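Local atomic coordinates of salicylate 5-hydroxylase, large oxygenase component (Ralstonia sp., PDB entry 7C8Z), a protein that hydroxylates salicylate at position 5 to give gentisate, as the large oxygenase component of an NADH- and O2-dependent enzyme system with a [2Fe-2S] cluster and an iron centre. Residues A[231-234]-A[235-238]; A[389-392]-A[393-396]; A[76-79]-A[80-84]. All blocks are in the same frame, centred on the assembly; numbering follows the deposited sequence.

Contact 1 (A[231-234]-A[235-238]); sequences WKLM and QENI
Leu233 and Glu236 meet on one flank of the short helix 232-238, where methyl CD2 of Leu233 lies 3.5 Å from OE1 of Glu236. In the glutamate CG stands beside the backbone N (chi1 -68°), which brings it near the carbonyl O of Lys232, and the extended chain beyond it sets the carboxylate beside the leucine. The tight part is the backbone beneath. Glu236 N reaches Lys232 O at 2.9 Å with a nearly straight N-H (167°). Asn237 N follows at 3.0 Å from Leu233 O, and Ile238 N lies 3.1 Å from Met234 O. Elsewhere the side chains sit further apart: CG of Gln235 is 4.1 Å from CZ3 of Trp231, amide and indole planes being 78° apart, and SD of Met234 is 4.2 Å from CG1 of Ile238. This looser part is not a solvent side, since Ile344 of strand 338-346 packs on Trp231, Met234 and Gln235. All eight residues are buried, and the charged ends find partners outside the helix turn: Lys232 NZ forms a salt bridge with Glu58, while Glu236 OE2 bonds to the hydroxyls of Tyr433 and Tyr49. The buried charges are therefore probably compensated by these partners, which join helix 232-238 to helix 52-63, to Tyr49 and to helix 427-440.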
loop_
_atom_site.group_PDB
_atom_site.type_symbol
_atom_site.label_atom_id
_atom_site.label_comp_id
_atom_site.label_asym_id
_atom_site.label_seq_id
_atom_site.Cartn_x
_atom_site.Cartn_y
_atom_site.Cartn_z
ATOM N N TRP A 231 9.453 -8.815 -16.283
ATOM C CA TRP A 231 9.930 -7.907 -17.321
ATOM C C TRP A 231 10.065 -8.600 -18.667
ATOM O O TRP A 231 9.841 -7.974 -19.711
ATOM C CB TRP A 231 11.262 -7.295 -16.898
ATOM C CG TRP A 231 12.366 -8.294 -16.847
ATOM C CD1 TRP A 231 12.717 -9.077 -15.785
ATOM C CD2 TRP A 231 13.261 -8.630 -17.909
ATOM N NE1 TRP A 231 13.779 -9.880 -16.122
ATOM C CE2 TRP A 231 14.132 -9.625 -17.421
ATOM C CE3 TRP A 231 13.409 -8.188 -19.227
ATOM C CZ2 TRP A 231 15.137 -10.184 -18.203
ATOM C CZ3 TRP A 231 14.409 -8.743 -20.002
ATOM C CH2 TRP A 231 15.261 -9.731 -19.488
ATOM N N LYS A 232 10.437 -9.886 -18.665
ATOM C CA LYS A 232 10.583 -10.633 -19.912
ATOM C C LYS A 232 9.310 -10.582 -20.747
ATOM O O LYS A 232 9.369 -10.521 -21.983
ATOM C CB LYS A 232 10.971 -12.079 -19.606
ATOM C CG LYS A 232 12.343 -12.222 -18.970
ATOM C CD LYS A 232 12.839 -13.658 -19.026
ATOM C CE LYS A 232 12.066 -14.543 -18.063
ATOM N NZ LYS A 232 12.470 -14.341 -16.641
ATOM N N LEU A 233 8.148 -10.576 -20.084
ATOM C CA LEU A 233 6.878 -10.549 -20.803
ATOM C C LEU A 233 6.766 -9.336 -21.718
ATOM O O LEU A 233 6.062 -9.391 -22.732
ATOM C CB LEU A 233 5.715 -10.563 -19.815
ATOM C CG LEU A 233 5.431 -11.914 -19.173
ATOM C CD1 LEU A 233 4.304 -11.781 -18.162
ATOM C CD2 LEU A 233 5.092 -12.937 -20.235
ATOM N N MET A 234 7.454 -8.240 -21.393
ATOM C CA MET A 234 7.427 -7.087 -22.284
ATOM C C MET A 234 8.240 -7.358 -23.541
ATOM O O MET A 234 7.776 -7.107 -24.661
ATOM C CB MET A 234 7.941 -5.841 -21.563
ATOM C CG MET A 234 7.882 -4.574 -22.410
ATOM S SD MET A 234 6.352 -4.425 -23.353
ATOM C CE MET A 234 5.219 -3.776 -22.125
ATOM N N GLN A 235 9.449 -7.899 -23.375
ATOM C CA GLN A 235 10.248 -8.283 -24.535
ATOM C C GLN A 235 9.480 -9.251 -25.422
ATOM O O GLN A 235 9.311 -9.013 -26.626
ATOM C CB GLN A 235 11.578 -8.880 -24.076
ATOM C CG GLN A 235 12.569 -7.829 -23.596
ATOM C CD GLN A 235 13.186 -7.047 -24.746
ATOM O OE1 GLN A 235 13.077 -7.442 -25.908
ATOM N NE2 GLN A 235 13.834 -5.929 -24.425
ATOM N N GLU A 236 8.974 -10.335 -24.827
ATOM C CA GLU A 236 8.098 -11.253 -25.544
ATOM C C GLU A 236 7.030 -10.499 -26.320
ATOM O O GLU A 236 6.807 -10.761 -27.508
ATOM C CB GLU A 236 7.430 -12.216 -24.563
ATOM C CG GLU A 236 8.351 -13.206 -23.901
ATOM C CD GLU A 236 7.592 -14.175 -23.020
ATOM O OE1 GLU A 236 6.370 -14.335 -23.220
ATOM O OE2 GLU A 236 8.215 -14.774 -22.121
ATOM N N ASN A 237 6.389 -9.523 -25.670
ATOM C CA ASN A 237 5.242 -8.872 -26.292
ATOM C C ASN A 237 5.643 -8.148 -27.569
ATOM O O ASN A 237 4.855 -8.086 -28.519
ATOM C CB ASN A 237 4.582 -7.905 -25.305
ATOM C CG ASN A 237 3.254 -7.373 -25.811
ATOM O OD1 ASN A 237 2.222 -8.030 -25.691
ATOM N ND2 ASN A 237 3.275 -6.178 -26.381
ATOM N N ILE A 238 6.873 -7.636 -27.632
ATOM C CA ILE A 238 7.348 -6.990 -28.846
ATOM C C ILE A 238 8.177 -7.939 -29.696
ATOM O O ILE A 238 8.645 -7.560 -30.778
ATOM C CB ILE A 238 8.111 -5.693 -28.506
ATOM C CG1 ILE A 238 7.340 -4.921 -27.442
ATOM C CG2 ILE A 238 8.253 -4.788 -29.723
ATOM C CD1 ILE A 238 5.966 -4.474 -27.912
#

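Contact 2 (A[389-392]-A[393-396]); sequences DGEV and IEWS. With FE (Fe (III) ion), chain J.
The backbone N atoms of Ile393, Glu394, Trp395 and Ser396 bond in turn to the carbonyl O atoms of Asp389, Gly390, Glu391 and Val392, the regular i to i+4 pattern of helix 387-402. Glu391 CB stands over the face of the Trp395 six-membered ring in a CH-pi contact, 4.0 Å from the centroid and 23° off the normal. The carbonyl O of Glu391 also lies over an indole face, 3.0 Å above the ring plane. Trp395 has CG beside its own backbone N (chi1 -54°), which folds the indole back along the helix; Arg119 of the second subunit adds a cation-pi contact. At the other end Asp389 OD1 binds the iron at 2.2 Å, with OD2 further off at 3.1 Å from the metal. With His243 and His248 it completes the two-histidine, one-carboxylate site of ring-hydroxylating oxygenases, and a water is a fourth ligand at 2.2 Å. Val392 O carries two bonds, from Ser396 N and from Ser396 OG (2.7 Å), which approach it from opposite faces of the carbonyl plane. The carboxylates of Glu391 and Glu394 come within 4.3 Å (OE1 to OE1), a like-charge pair that a long, weak ion pair from a basic side chain of another protein to Glu394 OE2 may partly offset.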
loop_
_atom_site.group_PDB
_atom_site.type_symbol
_atom_site.label_atom_id
_atom_site.label_comp_id
_atom_site.label_asym_id
_atom_site.label_seq_id
_atom_site.Cartn_x
_atom_site.Cartn_y
_atom_site.Cartn_z
ATOM N N ASP A 389 -1.620 -4.215 -23.843
ATOM C CA ASP A 389 -0.350 -4.903 -23.636
ATOM C C ASP A 389 -0.044 -5.049 -22.152
ATOM O O ASP A 389 0.236 -6.154 -21.666
ATOM C CB ASP A 389 0.771 -4.155 -24.352
ATOM C CG ASP A 389 0.611 -4.178 -25.857
ATOM O OD1 ASP A 389 0.316 -5.266 -26.404
ATOM O OD2 ASP A 389 0.769 -3.112 -26.493
ATOM N N GLY A 390 -0.076 -3.939 -21.417
ATOM C CA GLY A 390 0.111 -4.013 -19.979
ATOM C C GLY A 390 -0.913 -4.908 -19.309
ATOM O O GLY A 390 -0.581 -5.672 -18.392
ATOM N N GLU A 391 -2.169 -4.844 -19.764
ATOM C CA GLU A 391 -3.194 -5.686 -19.151
ATOM C C GLU A 391 -2.850 -7.167 -19.298
ATOM O O GLU A 391 -2.832 -7.915 -18.309
ATOM C CB GLU A 391 -4.563 -5.383 -19.758
ATOM C CG GLU A 391 -5.027 -3.926 -19.624
ATOM C CD GLU A 391 -5.496 -3.541 -18.227
ATOM O OE1 GLU A 391 -4.915 -4.015 -17.225
ATOM O OE2 GLU A 391 -6.463 -2.756 -18.135
ATOM N N VAL A 392 -2.539 -7.603 -20.524
ATOM C CA VAL A 392 -2.288 -9.026 -20.745
ATOM C C VAL A 392 -0.989 -9.453 -20.080
ATOM O O VAL A 392 -0.861 -10.606 -19.651
ATOM C CB VAL A 392 -2.300 -9.394 -22.246
ATOM C CG1 VAL A 392 -3.613 -8.978 -22.882
ATOM C CG2 VAL A 392 -1.104 -8.792 -22.990
ATOM N N ILE A 393 -0.014 -8.548 -19.957
ATOM C CA ILE A 393 1.225 -8.905 -19.273
ATOM C C ILE A 393 0.958 -9.155 -17.792
ATOM O O ILE A 393 1.422 -10.151 -17.215
ATOM C CB ILE A 393 2.289 -7.819 -19.507
ATOM C CG1 ILE A 393 2.830 -7.936 -20.931
ATOM C CG2 ILE A 393 3.425 -7.924 -18.493
ATOM C CD1 ILE A 393 3.889 -6.932 -21.259
ATOM N N GLU A 394 0.177 -8.276 -17.161
ATOM C CA GLU A 394 -0.189 -8.499 -15.765
ATOM C C GLU A 394 -0.949 -9.812 -15.598
ATOM O O GLU A 394 -0.644 -10.610 -14.701
ATOM C CB GLU A 394 -1.025 -7.326 -15.247
ATOM C CG GLU A 394 -1.386 -7.438 -13.778
ATOM C CD GLU A 394 -2.025 -6.175 -13.229
ATOM O OE1 GLU A 394 -2.358 -5.278 -14.032
ATOM O OE2 GLU A 394 -2.188 -6.081 -11.993
ATOM N N TRP A 395 -1.929 -10.065 -16.473
ATOM C CA TRP A 395 -2.751 -11.265 -16.322
ATOM C C TRP A 395 -1.931 -12.531 -16.555
ATOM O O TRP A 395 -2.142 -13.552 -15.885
ATOM C CB TRP A 395 -3.955 -11.202 -17.266
ATOM C CG TRP A 395 -4.765 -9.938 -17.118
ATOM C CD1 TRP A 395 -4.744 -9.072 -16.065
ATOM C CD2 TRP A 395 -5.703 -9.396 -18.059
ATOM N NE1 TRP A 395 -5.607 -8.029 -16.289
ATOM C CE2 TRP A 395 -6.206 -8.201 -17.508
ATOM C CE3 TRP A 395 -6.165 -9.803 -19.312
ATOM C CZ2 TRP A 395 -7.154 -7.416 -18.163
ATOM C CZ3 TRP A 395 -7.103 -9.019 -19.962
ATOM C CH2 TRP A 395 -7.588 -7.842 -19.388
ATOM N N SER A 396 -0.976 -12.478 -17.485
ATOM C CA SER A 396 -0.079 -13.607 -17.688
ATOM C C SER A 396 0.766 -13.862 -16.448
ATOM O O SER A 396 0.983 -15.017 -16.064
ATOM C CB SER A 396 0.810 -13.340 -18.898
ATOM O OG SER A 396 0.018 -13.098 -20.045
HETATM FE FE FE J . 0.687 -5.346 -28.575
HETATM O O HOH W 1 0.891 -3.948 -30.331
#

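Contact 3 (A[76-79]-A[80-84]); sequences EIPN and PGDFK
The carboxylate of Asp82 is approached over its plane by the backbone N of Asn79, which bonds to OD2 at 3.0 Å from a direction 61° out of that plane. The Asn79 amide lies alongside, pointing the same way, with its plane turned 59° from the carboxylate. Pro78 crosses Asp82 at about a right angle and sets CD 3.2 Å from Asp82 OD2, while Asp82 OD1 bonds to Asn124. The second carboxylate, of Glu76, offers the syn lone pair of OE2 to Lys84 NZ at 3.0 Å, the core of a salt bridge; OE2 also takes the backbone N of Leu73. Lys84 can span this gap because CG is anti to the backbone N (chi1 -178°) and the rest of the chain is extended. Between the two polar ends, Ile77 lays CG2 3.2 Å from Asp82 O and CB 3.8 Å from Asp82 CB, with Met95 of strand 91-97 packing on it as well as on Lys84. The reversal itself is closed by Asp82 N bonding to Asn79 O at 3.1 Å. At the backbone angles of Gly81, with phi positive, a CB would be jammed against the carbonyl O of Pro80, which calls for glycine. The type II beta turn runs from Asn79 to Asp82, with Pro80 and Gly81 at its centre, and leads from the loop after strand 69-73 into strand 82-88 of the antiparallel sheet of the Rieske domain.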
loop_
_atom_site.group_PDB
_atom_site.type_symbol
_atom_site.label_atom_id
_atom_site.label_comp_id
_atom_site.label_asym_id
_atom_site.label_seq_id
_atom_site.Cartn_x
_atom_site.Cartn_y
_atom_site.Cartn_z
ATOM N N GLU A 76 17.875 14.901 -24.352
ATOM C CA GLU A 76 17.496 15.151 -22.967
ATOM C C GLU A 76 18.571 15.914 -22.204
ATOM O O GLU A 76 18.284 16.456 -21.133
ATOM C CB GLU A 76 17.198 13.839 -22.236
ATOM C CG GLU A 76 16.468 12.799 -23.064
ATOM C CD GLU A 76 15.936 11.652 -22.227
ATOM O OE1 GLU A 76 14.904 11.821 -21.554
ATOM O OE2 GLU A 76 16.569 10.581 -22.228
ATOM N N ILE A 77 19.792 15.982 -22.727
ATOM C CA ILE A 77 20.879 16.658 -22.025
ATOM C C ILE A 77 21.705 17.472 -23.017
ATOM O O ILE A 77 22.873 17.141 -23.273
ATOM C CB ILE A 77 21.746 15.649 -21.254
ATOM C CG1 ILE A 77 22.022 14.404 -22.101
ATOM C CG2 ILE A 77 21.058 15.237 -19.964
ATOM C CD1 ILE A 77 23.285 13.672 -21.700
ATOM N N PRO A 78 21.151 18.548 -23.586
ATOM C CA PRO A 78 21.865 19.235 -24.676
ATOM C C PRO A 78 23.077 20.025 -24.217
ATOM O O PRO A 78 24.083 20.067 -24.936
ATOM C CB PRO A 78 20.787 20.154 -25.265
ATOM C CG PRO A 78 19.861 20.416 -24.128
ATOM C CD PRO A 78 19.832 19.148 -23.322
ATOM N N ASN A 79 23.011 20.665 -23.060
ATOM C CA ASN A 79 24.053 21.581 -22.628
ATOM C C ASN A 79 24.942 20.942 -21.571
ATOM O O ASN A 79 24.542 19.985 -20.901
ATOM C CB ASN A 79 23.420 22.857 -22.072
ATOM C CG ASN A 79 22.425 23.476 -23.033
ATOM O OD1 ASN A 79 22.648 23.496 -24.245
ATOM N ND2 ASN A 79 21.309 23.964 -22.500
ATOM N N PRO A 80 26.160 21.450 -21.388
ATOM C CA PRO A 80 27.025 20.916 -20.328
ATOM C C PRO A 80 26.407 21.124 -18.952
ATOM O O PRO A 80 25.825 22.171 -18.658
ATOM C CB PRO A 80 28.323 21.713 -20.491
ATOM C CG PRO A 80 28.297 22.205 -21.891
ATOM C CD PRO A 80 26.858 22.446 -22.218
ATOM N N GLY A 81 26.552 20.111 -18.101
ATOM C CA GLY A 81 25.916 20.089 -16.809
ATOM C C GLY A 81 24.526 19.489 -16.804
ATOM O O GLY A 81 24.045 19.087 -15.742
ATOM N N ASP A 82 23.872 19.410 -17.958
ATOM C CA ASP A 82 22.550 18.805 -18.029
ATOM C C ASP A 82 22.639 17.322 -17.691
ATOM O O ASP A 82 23.434 16.583 -18.280
ATOM C CB ASP A 82 21.947 19.001 -19.418
ATOM C CG ASP A 82 21.563 20.443 -19.689
ATOM O OD1 ASP A 82 21.765 21.293 -18.796
ATOM O OD2 ASP A 82 21.059 20.726 -20.796
ATOM N N PHE A 83 21.832 16.895 -16.728
ATOM C CA PHE A 83 21.801 15.513 -16.281
ATOM C C PHE A 83 20.373 14.982 -16.265
ATOM O O PHE A 83 19.409 15.734 -16.063
ATOM C CB PHE A 83 22.434 15.360 -14.883
ATOM C CG PHE A 83 21.562 15.858 -13.754
ATOM C CD1 PHE A 83 20.600 15.036 -13.178
ATOM C CD2 PHE A 83 21.727 17.137 -13.250
ATOM C CE1 PHE A 83 19.808 15.487 -12.145
ATOM C CE2 PHE A 83 20.945 17.590 -12.210
ATOM C CZ PHE A 83 19.979 16.767 -11.660
ATOM N N LYS A 84 20.265 13.671 -16.477
ATOM C CA LYS A 84 19.026 12.920 -16.332
ATOM C C LYS A 84 19.323 11.685 -15.490
ATOM O O LYS A 84 20.245 10.925 -15.807
ATOM C CB LYS A 84 18.452 12.522 -17.696
ATOM C CG LYS A 84 17.130 11.783 -17.616
ATOM C CD LYS A 84 16.877 10.945 -18.866
ATOM C CE LYS A 84 15.918 9.799 -18.575
ATOM N NZ LYS A 84 15.291 9.243 -19.804
#

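How the contacts relate
Contacts 1 and 2 belong to the catalytic domain and touch, their centres 10 Å apart. Asn237 ND2 of contact 1 lies 3.1 Å from Asp389 OD1 of contact 2, a weak, probable hydrogen bond that makes the asparagine a second-shell partner of an iron ligand. Behind this polar link the helices pack through apolar atoms: Met234 CE is 3.5 Å from Ile393 CD1, and Leu233 CD1 is 3.9 Å from Ser396 CB. Contact 3 stands apart in the Rieske domain, on the opposite side of the chain's centre. Its centre is 30 Å from that of contact 1 and 35 Å from that of contact 2, with nearest atoms about 16 and 20 Å away respectively.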